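PDB 3SZV: pyroglutatmate porin OpdO from Pseudomonas aeruginosa, which forms a beta-barrel channel in the bacterial outer membrane and probably lets small carboxylates through, as its family does. Local coordinates for residues Ala207-Gly212 and Thr221-Val226; Ser239-Ala244 and Ala262-Arg267; Gly276-Ser281 and Pro294-Phe299. All blocks are in the same frame, centred on the assembly; numbering follows the deposited sequence.

Contact 1: Ala207-Gly212 and Thr221-Val226; sequences ASLHQG and TFAGLV. With C8E ((hydroxyethyloxy)tri(ethyloxy)octane), chain I; C8E ((hydroxyethyloxy)tri(ethyloxy)octane), chain B; C8E ((hydroxyethyloxy)tri(ethyloxy)octane), chain H.
Residues 207-212 and 221-226 run antiparallel as the two arms of a beta hairpin, with the axes of the two segments 4.6 Å apart. Ser208 with Gly224 and His210 with Phe222 are hydrogen-bonded pairs, each closed by two backbone bonds. The bond from Phe222 N to His210 O measures 2.8 Å and is nearly straight, at 171°. Leu209 with Ala223 is the non-hydrogen-bonded pair between them, and Ala207 with Leu225 and Gln211 with Thr221 are those at the two ends.

The face with Ala207, Leu209, Gln211, Thr221, Ala223 and Leu225 carries detergent. CG of Leu209 lies anti to the backbone N (chi1 -177°), which brings CD1 over to the neighbouring strand, 4.0 Å from Thr221 CG2 and 4.2 Å from Ala223 CB. CD2 of Leu209 turns instead to the chain B detergent, 3.9 Å from its C8. Leu225 sends CD1 back across its pair, 3.9 Å from Ala207 CB. CB of Ala207 also meets O18 of the chain B detergent at 3.5 Å.

The other face has Ser208, His210 and Phe222. The Phe222 ring extends along the sheet to Gly224, and Ser208 CB comes to the ring edge, near its plane, 4.2 Å from CE2. With no side chain at Gly224, the end of the ring can lie beside its CA. Ser208 OG and His210 NE2 both bond to Asp198 OD1, on the adjoining strand 186-200. Pro132 and Leu133 pack on His210 and Phe222.

Two kinds of surface thus share one piece of barrel wall. Small and aliphatic groups, with the aliphatic part of Gln211, meet detergent outside, where lipid probably lies in the membrane. Inside, one carboxylate oxygen serves two polar side chains beside an aromatic ring.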
loop_
_atom_site.group_PDB
_atom_site.type_symbol
_atom_site.label_atom_id
_atom_site.label_comp_id
_atom_site.label_asym_id
_atom_site.label_seq_id
_atom_site.Cartn_x
_atom_site.Cartn_y
_atom_site.Cartn_z
ATOM N N ALA A 207 -11.049 9.159 13.816
ATOM C CA ALA A 207 -9.925 10.079 13.912
ATOM C C ALA A 207 -8.651 9.268 14.050
ATOM O O ALA A 207 -8.619 8.290 14.798
ATOM C CB ALA A 207 -10.096 10.978 15.123
ATOM N N SER A 208 -7.600 9.680 13.351
ATOM C CA SER A 208 -6.343 8.943 13.385
ATOM C C SER A 208 -5.176 9.868 13.666
ATOM O O SER A 208 -5.141 11.005 13.191
ATOM C CB SER A 208 -6.112 8.220 12.058
ATOM O OG SER A 208 -7.108 7.219 11.855
ATOM N N LEU A 209 -4.230 9.386 14.465
ATOM C CA LEU A 209 -3.002 10.122 14.744
ATOM C C LEU A 209 -1.852 9.120 14.783
ATOM O O LEU A 209 -1.865 8.181 15.597
ATOM C CB LEU A 209 -3.131 10.874 16.077
ATOM C CG LEU A 209 -1.939 11.742 16.468
ATOM C CD1 LEU A 209 -1.811 12.926 15.511
ATOM C CD2 LEU A 209 -2.098 12.216 17.893
ATOM N N HIS A 210 -0.872 9.307 13.899
ATOM C CA HIS A 210 0.286 8.411 13.791
ATOM C C HIS A 210 1.558 9.235 13.830
ATOM O O HIS A 210 1.637 10.297 13.203
ATOM C CB HIS A 210 0.238 7.619 12.483
ATOM C CG HIS A 210 -0.858 6.596 12.451
ATOM N ND1 HIS A 210 -0.613 5.240 12.382
ATOM C CD2 HIS A 210 -2.203 6.734 12.526
ATOM C CE1 HIS A 210 -1.763 4.587 12.393
ATOM N NE2 HIS A 210 -2.740 5.467 12.468
ATOM N N GLN A 211 2.560 8.751 14.545
ATOM C CA GLN A 211 3.816 9.471 14.674
ATOM C C GLN A 211 4.961 8.509 14.413
ATOM O O GLN A 211 4.974 7.394 14.940
ATOM C CB GLN A 211 3.906 10.038 16.083
ATOM C CG GLN A 211 5.156 10.830 16.388
ATOM C CD GLN A 211 5.065 11.519 17.738
ATOM O OE1 GLN A 211 4.032 12.102 18.082
ATOM N NE2 GLN A 211 6.132 11.438 18.519
ATOM N N GLY A 212 5.927 8.930 13.611
ATOM C CA GLY A 212 6.962 8.016 13.166
ATOM C C GLY A 212 8.282 8.699 12.882
ATOM O O GLY A 212 8.375 9.925 12.837
ATOM N N THR A 221 4.551 13.157 11.350
ATOM C CA THR A 221 3.312 12.922 12.079
ATOM C C THR A 221 2.151 13.116 11.131
ATOM O O THR A 221 2.170 14.038 10.309
ATOM C CB THR A 221 3.189 13.872 13.266
ATOM O OG1 THR A 221 4.293 13.633 14.151
ATOM C CG2 THR A 221 1.864 13.651 14.027
ATOM N N PHE A 222 1.155 12.240 11.237
ATOM C CA PHE A 222 -0.040 12.242 10.391
ATOM C C PHE A 222 -1.280 12.338 11.264
ATOM O O PHE A 222 -1.412 11.622 12.263
ATOM C CB PHE A 222 -0.101 10.940 9.571
ATOM C CG PHE A 222 -1.447 10.673 8.913
ATOM C CD1 PHE A 222 -1.684 11.079 7.613
ATOM C CD2 PHE A 222 -2.471 10.036 9.608
ATOM C CE1 PHE A 222 -2.920 10.846 7.006
ATOM C CE2 PHE A 222 -3.703 9.790 9.010
ATOM C CZ PHE A 222 -3.925 10.196 7.706
ATOM N N ALA A 223 -2.188 13.234 10.896
ATOM C CA ALA A 223 -3.514 13.265 11.499
ATOM C C ALA A 223 -4.534 13.077 10.395
ATOM O O ALA A 223 -4.379 13.614 9.301
ATOM C CB ALA A 223 -3.746 14.586 12.233
ATOM N N GLY A 224 -5.584 12.318 10.677
ATOM C CA GLY A 224 -6.611 12.074 9.685
ATOM C C GLY A 224 -7.993 12.031 10.302
ATOM O O GLY A 224 -8.153 11.710 11.478
ATOM N N LEU A 225 -8.994 12.388 9.507
ATOM C CA LEU A 225 -10.376 12.312 9.955
ATOM C C LEU A 225 -11.142 11.748 8.789
ATOM O O LEU A 225 -11.057 12.278 7.676
ATOM C CB LEU A 225 -10.892 13.717 10.301
ATOM C CG LEU A 225 -12.169 13.821 11.132
ATOM C CD1 LEU A 225 -12.023 13.089 12.464
ATOM C CD2 LEU A 225 -12.539 15.288 11.364
ATOM N N VAL A 226 -11.881 10.662 9.019
ATOM C CA VAL A 226 -12.625 10.021 7.952
ATOM C C VAL A 226 -14.071 9.852 8.398
ATOM O O VAL A 226 -14.353 9.235 9.432
ATOM C CB VAL A 226 -12.042 8.638 7.597
ATOM C CG1 VAL A 226 -12.863 7.973 6.519
ATOM C CG2 VAL A 226 -10.590 8.783 7.142
HETATM C C4 C8E I . 7.007 14.406 13.585
HETATM C C5 C8E I . 7.447 13.639 14.828
HETATM C C6 C8E I . 7.545 12.151 14.507
HETATM C C7 C8E I . 8.707 11.485 15.223
HETATM C C8 C8E I . 8.448 11.257 16.706
HETATM O O9 C8E I . 9.055 10.041 17.101
HETATM C C10 C8E I . 8.473 8.905 16.496
HETATM C C11 C8E I . 8.062 7.998 17.647
HETATM O O12 C8E I . 7.371 6.840 17.248
HETATM C C13 C8E I . 7.463 5.870 18.269
HETATM C C14 C8E I . 7.473 4.455 17.706
HETATM O O15 C8E I . 7.269 3.549 18.768
HETATM C C16 C8E I . 7.898 2.302 18.577
HETATM C C17 C8E I . 6.831 1.256 18.246
HETATM O O18 C8E I . 7.375 -0.046 18.212
HETATM C C19 C8E I . 6.621 -0.978 18.960
HETATM C C20 C8E I . 6.270 -2.177 18.084
HETATM O O21 C8E I . 6.954 -3.322 18.548
HETATM C C3 C8E B . 4.889 8.003 18.982
HETATM C C4 C8E B . 3.654 7.925 19.872
HETATM C C5 C8E B . 2.416 8.439 19.148
HETATM C C6 C8E B . 1.151 8.076 19.914
HETATM C C7 C8E B . 0.044 7.659 18.960
HETATM C C8 C8E B . -1.155 8.593 19.040
HETATM O O9 C8E B . -2.258 7.878 19.547
HETATM C C10 C8E B . -3.405 8.688 19.669
HETATM C C11 C8E B . -4.458 8.104 18.731
HETATM O O12 C8E B . -5.764 8.452 19.133
HETATM C C13 C8E B . -6.644 8.504 18.031
HETATM C C14 C8E B . -7.399 9.825 18.015
HETATM O O15 C8E B . -6.672 10.721 17.213
HETATM C C16 C8E B . -6.763 12.061 17.632
HETATM C C17 C8E B . -6.493 12.920 16.404
HETATM O O18 C8E B . -7.695 13.357 15.815
HETATM C C19 C8E B . -7.444 14.399 14.899
HETATM C C20 C8E B . -8.481 14.406 13.784
HETATM O O21 C8E B . -8.521 15.703 13.230
HETATM O O12 C8E H . -4.923 23.248 5.422
HETATM C C13 C8E H . -4.703 22.471 6.575
HETATM C C14 C8E H . -5.963 21.698 6.963
HETATM O O15 C8E H . -5.579 20.572 7.725
HETATM C C16 C8E H . -6.477 19.485 7.654
HETATM C C17 C8E H . -6.909 19.091 9.062
HETATM O O18 C8E H . -7.652 17.889 9.031
HETATM C C19 C8E H . -6.836 16.742 8.970
HETATM C C20 C8E H . -7.018 15.912 10.242
HETATM O O21 C8E H . -7.665 16.687 11.226
#

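Contact 2: Ser239-Ala244 and Ala262-Arg267. With C8E ((hydroxyethyloxy)tri(ethyloxy)octane), chain H.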
loop_
_atom_site.group_PDB
_atom_site.type_symbol
_atom_site.label_atom_id
_atom_site.label_comp_id
_atom_site.label_asym_id
_atom_site.label_seq_id
_atom_site.Cartn_x
_atom_site.Cartn_y
_atom_site.Cartn_z
ATOM N N SER A 239 -15.780 10.982 3.342
ATOM C CA SER A 239 -14.955 12.187 3.345
ATOM C C SER A 239 -13.687 11.873 4.108
ATOM O O SER A 239 -13.749 11.487 5.278
ATOM C CB SER A 239 -15.698 13.329 4.039
ATOM O OG SER A 239 -16.901 13.644 3.367
ATOM N N ASP A 240 -12.540 12.042 3.454
ATOM C CA ASP A 240 -11.253 11.569 3.971
ATOM C C ASP A 240 -10.285 12.756 3.974
ATOM O O ASP A 240 -9.866 13.224 2.916
ATOM C CB ASP A 240 -10.778 10.410 3.067
ATOM C CG ASP A 240 -9.436 9.799 3.478
ATOM O OD1 ASP A 240 -8.631 10.438 4.181
ATOM O OD2 ASP A 240 -9.196 8.649 3.036
ATOM N N LEU A 241 -9.976 13.260 5.167
ATOM C CA LEU A 241 -9.091 14.417 5.335
ATOM C C LEU A 241 -7.772 13.982 5.954
ATOM O O LEU A 241 -7.756 13.234 6.936
ATOM C CB LEU A 241 -9.743 15.459 6.250
ATOM C CG LEU A 241 -11.124 15.937 5.829
ATOM C CD1 LEU A 241 -11.624 16.979 6.830
ATOM C CD2 LEU A 241 -11.050 16.514 4.422
ATOM N N ARG A 242 -6.669 14.488 5.409
ATOM C CA ARG A 242 -5.331 14.056 5.816
ATOM C C ARG A 242 -4.410 15.235 5.988
ATOM O O ARG A 242 -4.414 16.164 5.177
ATOM C CB ARG A 242 -4.722 13.129 4.756
ATOM C CG ARG A 242 -5.576 11.900 4.477
ATOM C CD ARG A 242 -4.915 10.958 3.494
ATOM N NE ARG A 242 -5.880 9.928 3.113
ATOM C CZ ARG A 242 -5.635 8.970 2.229
ATOM N NH1 ARG A 242 -4.435 8.885 1.674
ATOM N NH2 ARG A 242 -6.575 8.091 1.916
ATOM N N PHE A 243 -3.589 15.200 7.023
ATOM C CA PHE A 243 -2.564 16.224 7.165
ATOM C C PHE A 243 -1.319 15.630 7.788
ATOM O O PHE A 243 -1.395 15.018 8.854
ATOM C CB PHE A 243 -3.049 17.398 8.020
ATOM C CG PHE A 243 -2.094 18.559 8.017
ATOM C CD1 PHE A 243 -2.127 19.490 6.995
ATOM C CD2 PHE A 243 -1.129 18.691 9.003
ATOM C CE1 PHE A 243 -1.235 20.555 6.973
ATOM C CE2 PHE A 243 -0.234 19.754 8.984
ATOM C CZ PHE A 243 -0.288 20.678 7.967
ATOM N N ALA A 244 -0.171 15.782 7.130
ATOM C CA ALA A 244 1.076 15.236 7.654
ATOM C C ALA A 244 2.165 16.280 7.594
ATOM O O ALA A 244 2.285 17.006 6.600
ATOM C CB ALA A 244 1.513 14.004 6.870
ATOM N N ALA A 262 -7.586 15.890 0.737
ATOM C CA ALA A 262 -9.007 15.659 0.969
ATOM C C ALA A 262 -9.546 14.829 -0.185
ATOM O O ALA A 262 -9.312 15.145 -1.350
ATOM C CB ALA A 262 -9.752 16.992 1.073
ATOM N N LEU A 263 -10.247 13.748 0.137
ATOM C CA LEU A 263 -10.822 12.886 -0.886
ATOM C C LEU A 263 -12.254 12.591 -0.507
ATOM O O LEU A 263 -12.526 12.092 0.575
ATOM C CB LEU A 263 -10.042 11.579 -1.004
ATOM C CG LEU A 263 -10.479 10.621 -2.108
ATOM C CD1 LEU A 263 -10.260 11.220 -3.482
ATOM C CD2 LEU A 263 -9.701 9.320 -1.988
ATOM N N PHE A 264 -13.155 12.945 -1.410
ATOM C CA PHE A 264 -14.577 12.739 -1.213
ATOM C C PHE A 264 -15.027 11.691 -2.216
ATOM O O PHE A 264 -14.895 11.881 -3.429
ATOM C CB PHE A 264 -15.314 14.065 -1.410
ATOM C CG PHE A 264 -14.900 15.124 -0.436
ATOM C CD1 PHE A 264 -15.460 15.179 0.828
ATOM C CD2 PHE A 264 -13.926 16.051 -0.776
ATOM C CE1 PHE A 264 -15.064 16.147 1.739
ATOM C CE2 PHE A 264 -13.526 17.031 0.134
ATOM C CZ PHE A 264 -14.096 17.070 1.388
ATOM N N SER A 265 -15.539 10.574 -1.698
ATOM C CA SER A 265 -15.909 9.424 -2.520
ATOM C C SER A 265 -17.409 9.172 -2.429
ATOM O O SER A 265 -17.930 8.812 -1.372
ATOM C CB SER A 265 -15.136 8.185 -2.054
ATOM O OG SER A 265 -13.730 8.395 -2.149
ATOM N N LEU A 266 -18.092 9.378 -3.550
ATOM C CA LEU A 266 -19.537 9.247 -3.626
ATOM C C LEU A 266 -19.878 7.950 -4.336
ATOM O O LEU A 266 -19.397 7.685 -5.435
ATOM C CB LEU A 266 -20.107 10.433 -4.406
ATOM C CG LEU A 266 -21.619 10.530 -4.604
ATOM C CD1 LEU A 266 -22.340 10.572 -3.261
ATOM C CD2 LEU A 266 -21.945 11.763 -5.432
ATOM N N ARG A 267 -20.704 7.130 -3.704
ATOM C CA ARG A 267 -21.192 5.929 -4.359
ATOM C C ARG A 267 -22.659 6.134 -4.698
ATOM O O ARG A 267 -23.446 6.571 -3.856
ATOM C CB ARG A 267 -20.999 4.706 -3.459
ATOM C CG ARG A 267 -21.451 3.382 -4.083
ATOM C CD ARG A 267 -20.619 3.033 -5.313
ATOM N NE ARG A 267 -20.817 1.650 -5.741
ATOM C CZ ARG A 267 -20.217 1.096 -6.791
ATOM N NH1 ARG A 267 -19.378 1.806 -7.536
ATOM N NH2 ARG A 267 -20.457 -0.171 -7.098
HETATM O O12 C8E H . -4.923 23.248 5.422
HETATM C C13 C8E H . -4.703 22.471 6.575
HETATM C C14 C8E H . -5.963 21.698 6.963
HETATM O O15 C8E H . -5.579 20.572 7.725
HETATM C C16 C8E H . -6.477 19.485 7.654
HETATM C C17 C8E H . -6.909 19.091 9.062
HETATM O O18 C8E H . -7.652 17.889 9.031
HETATM C C19 C8E H . -6.836 16.742 8.970
HETATM C C20 C8E H . -7.018 15.912 10.242
HETATM O O21 C8E H . -7.665 16.687 11.226
#
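Ser239 meets the edge of the Phe264 ring. Its OG lies near the ring plane, 3.3 Å from Phe264 CD1, and its CB stands 3.7 Å from the same carbon. In Phe264, CG is anti to the carbonyl carbon (chi1 -61°), and this swings the ring back over the strand gap toward Ser239. Leu241 approaches the same ring obliquely from further along its strand, with CD2 4.3 Å from Phe264 CZ. The same CD2 methyl sits closer to Ala262, 3.6 Å from its CB. The one methyl thus touches the alanine and, more loosely, the phenylalanine.

These residues belong to the hairpin of strands 236-248 and 256-268 in the wall of an OprD-family barrel. The segments run antiparallel, at 170°. Asp240 and Leu263 form the hydrogen-bonded pair, with Asp240 N to Leu263 O and Leu263 N to Asp240 O both 2.9 Å long. Ser239 with Phe264 and Leu241 with Ala262 flank it as non-hydrogen-bonded pairs. Detergent of chain H rests against Phe243 and Leu241 on their side of the wall.

Asp240 and Leu263 point to the other side, the interior. Their CB atoms are 4.3 Å apart. The carboxylate of Asp240 turns along its own strand to Arg242, which holds it side-on through two nitrogens. Arg242 NE donates to Asp240 OD1, and Arg242 NH2 forms a salt bridge to Asp240 OD2 at 2.9 Å. Both oxygens lie close to the guanidinium plane, but the nitrogens meet them from above the carboxylate plane, about 36° out of it. The two flat groups are therefore tilted against each other. Tyr295 makes a cation-pi contact with Arg242, and Val297 packs on both Arg242 and Leu263.

Contact 3: Gly276-Ser281 and Pro294-Phe299; sequences GYQRIS and PYLVNF. With C8E ((hydroxyethyloxy)tri(ethyloxy)octane), chain G.
The loop between strands 271-281 and 311-320 folds in against the inner side of the barrel wall, and its type I beta turn, Leu296 to Phe299, meets strand residue Gln278. CG of Gln278 lies anti to the backbone N (chi1 -175°), and the extended chain carries the amide out to the turn. There Asn298 N donates to Gln278 OE1 at 3.0 Å and 167°. The donor stands above the amide plane, 44° out of it. Leu296 crosses the glutamine at about a right angle, with CB 3.2 Å from Gln278 OE1. Asn298 slides past Gln278 in the opposite direction, its ND2 3.5 Å from Gln278 CB. Val297 CG2 packs 3.6 Å from Tyr277 O. On the outer side of the strand, C16 of the chain G detergent lies over the centre of the Tyr277 ring.

Both buried amides have further partners. Gln278 NE2 bonds to the carbonyls of Asp304 and Phe305. Asn298 reaches Gln314 and Ser312 on the next strand. Gln278 therefore bonds to the loop through both ends of its amide, which fixes the amide's rotation and ties the turn to the wall.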
loop_
_atom_site.group_PDB
_atom_site.type_symbol
_atom_site.label_atom_id
_atom_site.label_comp_id
_atom_site.label_asym_id
_atom_site.label_seq_id
_atom_site.Cartn_x
_atom_site.Cartn_y
_atom_site.Cartn_z
ATOM N N GLY A 276 -10.699 14.677 -5.400
ATOM C CA GLY A 276 -9.599 14.822 -4.466
ATOM C C GLY A 276 -8.884 16.151 -4.631
ATOM O O GLY A 276 -8.833 16.723 -5.718
ATOM N N TYR A 277 -8.322 16.630 -3.534
ATOM C CA TYR A 277 -7.487 17.825 -3.549
ATOM C C TYR A 277 -6.272 17.554 -2.692
ATOM O O TYR A 277 -6.383 16.975 -1.611
ATOM C CB TYR A 277 -8.245 19.028 -2.986
ATOM C CG TYR A 277 -7.377 20.266 -2.876
ATOM C CD1 TYR A 277 -7.051 20.998 -4.000
ATOM C CD2 TYR A 277 -6.855 20.661 -1.658
ATOM C CE1 TYR A 277 -6.252 22.124 -3.905
ATOM C CE2 TYR A 277 -6.052 21.775 -1.553
ATOM C CZ TYR A 277 -5.754 22.491 -2.682
ATOM O OH TYR A 277 -4.953 23.614 -2.584
ATOM N N GLN A 278 -5.105 17.985 -3.166
ATOM C CA GLN A 278 -3.871 17.764 -2.433
ATOM C C GLN A 278 -2.981 18.987 -2.522
ATOM O O GLN A 278 -2.848 19.587 -3.585
ATOM C CB GLN A 278 -3.158 16.524 -2.977
ATOM C CG GLN A 278 -1.914 16.105 -2.241
ATOM C CD GLN A 278 -1.535 14.689 -2.632
ATOM O OE1 GLN A 278 -2.204 13.722 -2.232
ATOM N NE2 GLN A 278 -0.499 14.551 -3.466
ATOM N N ARG A 279 -2.375 19.358 -1.399
ATOM C CA ARG A 279 -1.481 20.512 -1.366
ATOM C C ARG A 279 -0.230 20.165 -0.596
ATOM O O ARG A 279 -0.278 19.857 0.597
ATOM C CB ARG A 279 -2.163 21.731 -0.745
ATOM C CG ARG A 279 -1.276 22.983 -0.737
ATOM C CD ARG A 279 -0.803 23.335 -2.151
ATOM N N ILE A 280 0.897 20.207 -1.296
ATOM C CA ILE A 280 2.199 19.995 -0.697
ATOM C C ILE A 280 2.826 21.360 -0.440
ATOM O O ILE A 280 2.740 22.247 -1.291
ATOM C CB ILE A 280 3.122 19.198 -1.657
ATOM C CG1 ILE A 280 2.399 17.971 -2.248
ATOM C CG2 ILE A 280 4.410 18.792 -0.958
ATOM C CD1 ILE A 280 1.883 16.941 -1.209
ATOM N N SER A 281 3.456 21.539 0.717
ATOM C CA SER A 281 4.138 22.805 0.995
ATOM C C SER A 281 5.372 22.613 1.858
ATOM O O SER A 281 5.613 21.538 2.401
ATOM C CB SER A 281 3.177 23.820 1.622
ATOM O OG SER A 281 2.731 23.385 2.896
ATOM N N PRO A 294 3.165 6.035 -0.608
ATOM C CA PRO A 294 2.847 7.191 0.237
ATOM C C PRO A 294 1.349 7.281 0.470
ATOM O O PRO A 294 0.564 6.945 -0.429
ATOM C CB PRO A 294 3.340 8.377 -0.613
ATOM C CG PRO A 294 3.093 7.921 -2.048
ATOM C CD PRO A 294 3.392 6.410 -2.021
ATOM N N TYR A 295 0.945 7.773 1.644
ATOM C CA TYR A 295 -0.477 7.839 1.975
ATOM C C TYR A 295 -1.076 9.170 1.520
ATOM O O TYR A 295 -1.631 9.939 2.317
ATOM C CB TYR A 295 -0.669 7.623 3.477
ATOM C CG TYR A 295 -2.056 7.176 3.879
ATOM C CD1 TYR A 295 -2.603 6.012 3.367
ATOM C CD2 TYR A 295 -2.800 7.892 4.806
ATOM C CE1 TYR A 295 -3.872 5.587 3.759
ATOM C CE2 TYR A 295 -4.056 7.480 5.204
ATOM C CZ TYR A 295 -4.591 6.335 4.668
ATOM O OH TYR A 295 -5.851 5.924 5.062
ATOM N N LEU A 296 -0.983 9.400 0.213
ATOM C CA LEU A 296 -1.439 10.646 -0.407
ATOM C C LEU A 296 -2.696 10.383 -1.203
ATOM O O LEU A 296 -2.772 9.397 -1.936
ATOM C CB LEU A 296 -0.362 11.211 -1.330
ATOM C CG LEU A 296 0.899 11.707 -0.614
ATOM C CD1 LEU A 296 1.992 11.996 -1.642
ATOM C CD2 LEU A 296 0.608 12.959 0.245
ATOM N N VAL A 297 -3.691 11.249 -1.059
ATOM C CA VAL A 297 -4.957 11.015 -1.751
ATOM C C VAL A 297 -4.806 11.002 -3.270
ATOM O O VAL A 297 -5.578 10.328 -3.956
ATOM C CB VAL A 297 -6.086 12.011 -1.333
ATOM C CG1 VAL A 297 -6.374 11.941 0.188
ATOM C CG2 VAL A 297 -5.780 13.452 -1.802
ATOM N N ASN A 298 -3.837 11.758 -3.805
ATOM C CA ASN A 298 -3.651 11.807 -5.249
ATOM C C ASN A 298 -2.480 10.964 -5.766
ATOM O O ASN A 298 -2.007 11.161 -6.882
ATOM C CB ASN A 298 -3.542 13.269 -5.724
ATOM C CG ASN A 298 -4.877 14.017 -5.635
ATOM O OD1 ASN A 298 -5.944 13.419 -5.432
ATOM N ND2 ASN A 298 -4.822 15.339 -5.808
ATOM N N PHE A 299 -2.039 10.001 -4.956
ATOM C CA PHE A 299 -1.056 9.010 -5.396
ATOM C C PHE A 299 -1.787 7.962 -6.226
ATOM O O PHE A 299 -2.706 7.292 -5.736
ATOM C CB PHE A 299 -0.370 8.370 -4.178
ATOM C CG PHE A 299 0.320 7.052 -4.451
ATOM C CD1 PHE A 299 1.371 6.962 -5.351
ATOM C CD2 PHE A 299 -0.049 5.921 -3.743
ATOM C CE1 PHE A 299 2.019 5.734 -5.571
ATOM C CE2 PHE A 299 0.595 4.704 -3.952
ATOM C CZ PHE A 299 1.626 4.616 -4.865
HETATM C C11 C8E G . -7.802 26.902 -6.007
HETATM O O12 C8E G . -8.296 26.844 -4.687
HETATM C C13 C8E G . -8.431 25.502 -4.277
HETATM C C14 C8E G . -8.017 25.397 -2.817
HETATM O O15 C8E G . -9.124 24.997 -2.047
HETATM C C16 C8E G . -9.025 23.635 -1.685
HETATM C C17 C8E G . -10.431 23.053 -1.614
HETATM O O18 C8E G . -10.361 21.752 -1.081
HETATM C C19 C8E G . -10.521 21.738 0.318
HETATM C C20 C8E G . -11.242 20.448 0.692
HETATM O O21 C8E G . -11.791 20.550 1.984
#

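In the fold
Along the chain the three contacts come in series, and none nests in or crosses another. Contact 1 closes the hairpin of strands 205-214 and 218-230. Contact 2 closes the next one, 236-248 with 256-268. The two are joined edge to edge by backbone bonds between Ala223 and Phe243 and between Leu225 and Leu241. Strand 271-281 then adds to contact 2 through Ala262 and Tyr277. Contact 3 brings the middle of the long loop that follows back onto this strand, closing off residues 282-293. Inside the barrel, Tyr295 packs on Phe222 of contact 1, and its backbone O probably accepts a bond from Arg242 NH1 of contact 2, tying the loop to strands 218-230 and 236-248 as well.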